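Local coordinates for protein secreted effector CSEP0064 (PDB 6FMB) that binds host RNA without cleaving it and protects host ribosomal RNA from the degradation set off by ribosome-inactivating proteins, which raises plant susceptibility to infection, at residues A19-A24 against Y70-N75; H33-T38 against Q53-D58. All blocks are in the same frame, centred on the assembly; numbering follows the deposited sequence. Where two conformers were deposited one is given.

After two short strands the chain enters helix 14-24, then runs through strands 37-39, 51-56 and 70-75 in turn, and the two contacts show how an alpha+beta fold of the fungal RNase type is held together. Interaction 1 closes the longer loop, bringing strand 70-75 back against the second half of the helix, 19-24. Interaction 2 lies wholly within that loop and closes the shorter hairpin, 33-38 against 53-58. The two are adjacent: strands 51-56 and 70-75 are neighbours in the four-stranded antiparallel sheet, I72 N lies 2.9 Å from F54 O, and the ring of P36 packs against the A24 carbonyl. One contact lays the helix over the sheet; the other builds one of its edges.

Interaction 1. Residues A19-A24 against Y70-N75; sequences AAVVLA and YYILTN
I72 pushes its terminal methyl against the helix between A20 and V21. I72 CD1 lies 3.7 Å from A20 CB and equally far from V21 CG2, and it comes as close as 3.5 Å to V21 N, so the methyl touches helix backbone as well as side chains. The torsion of I72 (chi1 74°) turns CG1 and CD1 toward the helix, I72 CG1 being 4.0 Å from A20 CB. V21 crosses I72 at about a right angle and straddles the T74 hydroxyl: V21 CG2 is 3.8 Å from T74 OG1, V21 CG1 slightly farther. One turn after A20, A24 CB meets T74 CG2 at 4.2 Å. The short axes approach to 8.8 Å at 61°, consistent with small alanines facing the strand. L81 and V83 of strand 81-85 touch V21 and I72, and F54 touches A24. T74 OG1 gives its single proton to N75 O at 2.9 Å, in the carbonyl plane and on a lone pair; Y80 O can only share or compete for it. With that proton directed to backbone carbonyls, OG1 can lie against the V21 methyls, and 19-24 and 70-75 meet by van der Waals packing, the nearby polar link being R52 to the A24 carbonyl.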
loop_
_atom_site.group_PDB
_atom_site.type_symbol
_atom_site.label_atom_id
_atom_site.label_comp_id
_atom_site.label_asym_id
_atom_site.label_seq_id
_atom_site.Cartn_x
_atom_site.Cartn_y
_atom_site.Cartn_z
ATOM N N ALA A 19 -5.596 -0.171 7.269
ATOM C CA ALA A 19 -6.787 -0.671 6.555
ATOM C C ALA A 19 -6.379 -1.288 5.211
ATOM O O ALA A 19 -6.912 -2.329 4.814
ATOM C CB ALA A 19 -7.800 0.436 6.356
ATOM N N ALA A 20 -5.470 -0.638 4.496
ATOM C CA ALA A 20 -5.017 -1.180 3.200
ATOM C C ALA A 20 -4.310 -2.536 3.353
ATOM O O ALA A 20 -4.418 -3.374 2.453
ATOM C CB ALA A 20 -4.151 -0.174 2.457
ATOM N N VAL A 21 -3.585 -2.761 4.471
ATOM C CA VAL A 21 -2.926 -4.056 4.687
ATOM C C VAL A 21 -3.975 -5.181 4.740
ATOM O O VAL A 21 -3.798 -6.228 4.129
ATOM C CB VAL A 21 -2.057 -4.033 5.977
ATOM C CG1 VAL A 21 -1.621 -5.430 6.367
ATOM C CG2 VAL A 21 -0.844 -3.119 5.806
ATOM N N VAL A 22 -5.035 -4.972 5.515
ATOM C CA VAL A 22 -6.050 -6.020 5.654
ATOM C C VAL A 22 -6.950 -6.112 4.404
ATOM O O VAL A 22 -7.347 -7.208 4.016
ATOM C CB VAL A 22 -6.851 -5.909 6.976
ATOM C CG1 VAL A 22 -5.940 -6.193 8.179
ATOM C CG2 VAL A 22 -7.566 -4.562 7.132
ATOM N N LEU A 23 -7.230 -4.987 3.739
ATOM C CA LEU A 23 -7.995 -5.052 2.487
ATOM C C LEU A 23 -7.202 -5.770 1.390
ATOM O O LEU A 23 -7.767 -6.543 0.633
ATOM C CB LEU A 23 -8.442 -3.673 2.030
ATOM C CG LEU A 23 -9.502 -3.006 2.925
ATOM C CD1 LEU A 23 -9.770 -1.586 2.428
ATOM C CD2 LEU A 23 -10.796 -3.809 3.002
ATOM N N ALA A 24 -5.891 -5.559 1.319
ATOM C CA ALA A 24 -5.065 -6.162 0.252
ATOM C C ALA A 24 -5.230 -7.671 0.212
ATOM O O ALA A 24 -5.276 -8.259 -0.862
ATOM C CB ALA A 24 -3.593 -5.806 0.443
ATOM N N TYR A 70 -1.482 7.032 -4.406
ATOM C CA TYR A 70 -0.665 6.403 -3.359
ATOM C C TYR A 70 -1.019 4.933 -3.273
ATOM O O TYR A 70 -2.163 4.542 -3.539
ATOM C CB TYR A 70 -0.907 7.046 -1.975
ATOM C CG TYR A 70 -0.887 8.561 -2.015
ATOM C CD1 TYR A 70 0.320 9.250 -2.064
ATOM C CD2 TYR A 70 -2.067 9.307 -2.050
ATOM C CE1 TYR A 70 0.363 10.634 -2.117
ATOM C CE2 TYR A 70 -2.029 10.701 -2.106
ATOM C CZ TYR A 70 -0.806 11.350 -2.155
ATOM O OH TYR A 70 -0.723 12.718 -2.229
ATOM N N TYR A 71 -0.053 4.115 -2.865
ATOM C CA TYR A 71 -0.316 2.691 -2.675
ATOM C C TYR A 71 0.619 2.099 -1.655
ATOM O O TYR A 71 1.672 2.663 -1.359
ATOM C CB TYR A 71 -0.227 1.914 -4.001
ATOM C CG TYR A 71 1.128 1.954 -4.697
ATOM C CD1 TYR A 71 2.100 0.995 -4.415
ATOM C CD2 TYR A 71 1.409 2.904 -5.682
ATOM C CE1 TYR A 71 3.319 1.014 -5.062
ATOM C CE2 TYR A 71 2.636 2.916 -6.342
ATOM C CZ TYR A 71 3.589 1.978 -6.018
ATOM O OH TYR A 71 4.808 1.994 -6.669
ATOM N N ILE A 72 0.232 0.949 -1.106
ATOM C CA ILE A 72 1.098 0.175 -0.226
ATOM C C ILE A 72 1.595 -1.076 -0.940
ATOM O O ILE A 72 0.954 -1.577 -1.866
ATOM C CB ILE A 72 0.390 -0.190 1.106
ATOM C CG1 ILE A 72 -0.660 -1.300 0.950
ATOM C CG2 ILE A 72 -0.241 1.056 1.724
ATOM C CD1 ILE A 72 -0.976 -1.968 2.268
ATOM N N LEU A 73 2.738 -1.559 -0.466
ATOM C CA LEU A 73 3.191 -2.935 -0.718
ATOM C C LEU A 73 3.314 -3.601 0.645
ATOM O O LEU A 73 3.903 -3.018 1.578
ATOM C CB LEU A 73 4.530 -2.978 -1.452
ATOM C CG LEU A 73 4.584 -2.362 -2.850
ATOM C CD1 LEU A 73 5.994 -2.414 -3.408
ATOM C CD2 LEU A 73 3.645 -3.057 -3.807
ATOM N N THR A 74 2.771 -4.811 0.772
ATOM C CA THR A 74 2.774 -5.511 2.051
ATOM C C THR A 74 2.760 -7.021 1.880
ATOM O O THR A 74 2.209 -7.517 0.892
ATOM C CB THR A 74 1.536 -5.058 2.882
ATOM O OG1 THR A 74 1.644 -5.536 4.224
ATOM C CG2 THR A 74 0.197 -5.501 2.245
ATOM N N ASN A 75 3.338 -7.748 2.833
ATOM C CA ASN A 75 3.068 -9.177 2.944
ATOM C C ASN A 75 1.902 -9.354 3.948
ATOM O O ASN A 75 1.348 -8.362 4.471
ATOM C CB ASN A 75 4.340 -9.997 3.234
ATOM C CG ASN A 75 4.992 -9.657 4.546
ATOM O OD1 ASN A 75 4.445 -8.892 5.341
ATOM N ND2 ASN A 75 6.174 -10.226 4.785
#

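Interaction 2. Residues H33-T38 against Q53-D58; sequences HGYPAT and QFPVED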
loop_
_atom_site.group_PDB
_atom_site.type_symbol
_atom_site.label_atom_id
_atom_site.label_comp_id
_atom_site.label_asym_id
_atom_site.label_seq_id
_atom_site.Cartn_x
_atom_site.Cartn_y
_atom_site.Cartn_z
ATOM N N HIS A 33 -11.812 -3.480 -8.248
ATOM C CA HIS A 33 -11.504 -2.316 -9.075
ATOM C C HIS A 33 -10.062 -2.388 -9.625
ATOM O O HIS A 33 -9.386 -1.382 -9.724
ATOM C CB HIS A 33 -11.764 -1.025 -8.267
ATOM C CG HIS A 33 -13.143 -0.959 -7.689
ATOM N ND1 HIS A 33 -14.203 -0.415 -8.373
ATOM C CD2 HIS A 33 -13.647 -1.387 -6.503
ATOM C CE1 HIS A 33 -15.295 -0.502 -7.640
ATOM N NE2 HIS A 33 -14.990 -1.091 -6.501
ATOM N N GLY A 34 -9.643 -3.596 -10.001
ATOM C CA GLY A 34 -8.332 -3.805 -10.606
ATOM C C GLY A 34 -7.200 -4.205 -9.667
ATOM O O GLY A 34 -6.089 -4.474 -10.141
ATOM N N TYR A 35 -7.484 -4.269 -8.361
ATOM C CA TYR A 35 -6.469 -4.521 -7.331
ATOM C C TYR A 35 -6.921 -5.666 -6.426
ATOM O O TYR A 35 -8.123 -5.965 -6.371
ATOM C CB TYR A 35 -6.216 -3.207 -6.542
ATOM C CG TYR A 35 -5.532 -2.200 -7.441
ATOM C CD1 TYR A 35 -6.261 -1.389 -8.296
ATOM C CD2 TYR A 35 -4.138 -2.136 -7.519
ATOM C CE1 TYR A 35 -5.637 -0.528 -9.194
ATOM C CE2 TYR A 35 -3.503 -1.260 -8.391
ATOM C CZ TYR A 35 -4.253 -0.471 -9.229
ATOM O OH TYR A 35 -3.637 0.378 -10.110
ATOM N N PRO A 36 -6.029 -6.319 -5.689
ATOM C CA PRO A 36 -4.588 -6.086 -5.597
ATOM C C PRO A 36 -3.768 -6.716 -6.718
ATOM O O PRO A 36 -4.194 -7.710 -7.330
ATOM C CB PRO A 36 -4.235 -6.799 -4.277
ATOM C CG PRO A 36 -5.189 -7.963 -4.245
ATOM C CD PRO A 36 -6.469 -7.380 -4.770
ATOM N N ALA A 37 -2.581 -6.162 -6.950
ATOM C CA ALA A 37 -1.556 -6.882 -7.695
ATOM C C ALA A 37 -0.923 -7.890 -6.735
ATOM O O ALA A 37 -0.839 -7.639 -5.517
ATOM C CB ALA A 37 -0.490 -5.939 -8.251
ATOM N N THR A 38 -0.451 -9.018 -7.274
ATOM C CA THR A 38 0.191 -10.042 -6.459
ATOM C C THR A 38 1.598 -10.322 -6.964
ATOM O O THR A 38 1.889 -10.264 -8.171
ATOM C CB THR A 38 -0.601 -11.363 -6.431
ATOM O OG1 THR A 38 -0.635 -11.944 -7.740
ATOM C CG2 THR A 38 -2.013 -11.139 -5.935
ATOM N N GLN A 53 0.031 -5.356 -3.716
ATOM C CA GLN A 53 -0.072 -3.915 -3.931
ATOM C C GLN A 53 -1.541 -3.504 -3.829
ATOM O O GLN A 53 -2.380 -4.095 -4.512
ATOM C CB GLN A 53 0.476 -3.519 -5.299
ATOM C CG GLN A 53 0.505 -2.006 -5.551
ATOM C CD GLN A 53 0.093 -1.567 -6.935
ATOM O OE1 GLN A 53 -0.356 -2.364 -7.734
ATOM N NE2 GLN A 53 0.208 -0.270 -7.202
ATOM N N PHE A 54 -1.846 -2.501 -2.984
ATOM C CA PHE A 54 -3.234 -2.048 -2.852
ATOM C C PHE A 54 -3.218 -0.540 -2.673
ATOM O O PHE A 54 -2.383 -0.007 -1.925
ATOM C CB PHE A 54 -3.946 -2.752 -1.684
ATOM C CG PHE A 54 -5.450 -2.611 -1.725
ATOM C CD1 PHE A 54 -6.233 -3.487 -2.479
ATOM C CD2 PHE A 54 -6.104 -1.605 -1.014
ATOM C CE1 PHE A 54 -7.606 -3.337 -2.557
ATOM C CE2 PHE A 54 -7.488 -1.469 -1.080
ATOM C CZ PHE A 54 -8.238 -2.344 -1.853
ATOM N N PRO A 55 -4.126 0.183 -3.355
ATOM C CA PRO A 55 -4.080 1.637 -3.239
ATOM C C PRO A 55 -4.527 2.162 -1.867
ATOM O O PRO A 55 -5.240 1.473 -1.119
ATOM C CB PRO A 55 -5.042 2.116 -4.359
ATOM C CG PRO A 55 -5.154 0.958 -5.305
ATOM C CD PRO A 55 -5.135 -0.220 -4.369
ATOM N N VAL A 56 -4.110 3.387 -1.548
ATOM C CA VAL A 56 -4.462 4.042 -0.276
ATOM C C VAL A 56 -4.761 5.518 -0.579
ATOM O O VAL A 56 -4.240 6.086 -1.546
ATOM C CB VAL A 56 -3.329 3.825 0.788
ATOM C CG1 VAL A 56 -2.062 4.578 0.439
ATOM C CG2 VAL A 56 -3.776 4.187 2.212
ATOM N N GLU A 57 -5.625 6.107 0.260
ATOM C CA GLU A 57 -6.074 7.502 0.154
ATOM C C GLU A 57 -5.356 8.394 1.148
ATOM O O GLU A 57 -4.925 7.934 2.205
ATOM C CB GLU A 57 -7.559 7.600 0.501
ATOM C CG GLU A 57 -8.485 6.752 -0.338
ATOM C CD GLU A 57 -8.695 7.330 -1.719
ATOM O OE1 GLU A 57 -8.108 8.386 -2.019
ATOM O OE2 GLU A 57 -9.461 6.749 -2.506
ATOM N N ASP A 58 -5.268 9.677 0.823
ATOM C CA ASP A 58 -4.834 10.689 1.785
ATOM C C ASP A 58 -5.982 11.254 2.628
ATOM O O ASP A 58 -5.735 11.987 3.567
ATOM C CB ASP A 58 -4.008 11.799 1.095
ATOM C CG ASP A 58 -4.814 12.692 0.146
ATOM O OD1 ASP A 58 -6.047 12.772 0.247
ATOM O OD2 ASP A 58 -4.186 13.383 -0.683
HETATM O O HOH W 1 -0.928 0.967 -9.660
#
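A37 and Q53 form an antiparallel hydrogen-bonded pair at the start of the short edge strand. Q53 N gives the straighter bond, 3.0 Å to A37 O at 162°; A37 N returns a more bent one, 3.2 Å to Q53 O. Farther out, a water joins Y35 OH (2.8 Å) to Q53 NE2 (3.0 Å), accepting from the amide. That amide carries its oxygen to the rim of the Y35 ring, Q53 OE1 lying 3.4 Å from Y35 CE2 near the ring plane, with the two planes 69° apart. Q53 reaches there because its CG stands anti to the backbone N and the chain bends at chi2, also bringing OE1 alongside A37 CB. P55 covers one face of the same ring: P55 CG sits 3.8 Å from the centroid and 10° off the normal, a CH-pi contact. P55 CD lies over the rim of the F54 ring, while P36, after a cis peptide bond, sets CB near the edge of F54 at CD1. W63 meets Y35 at a steep angle. Backbone bonds thus set the pairing, while water and proline hold the tyrosine at its hydroxyl and face, carrying the hairpin contact beyond the ladder.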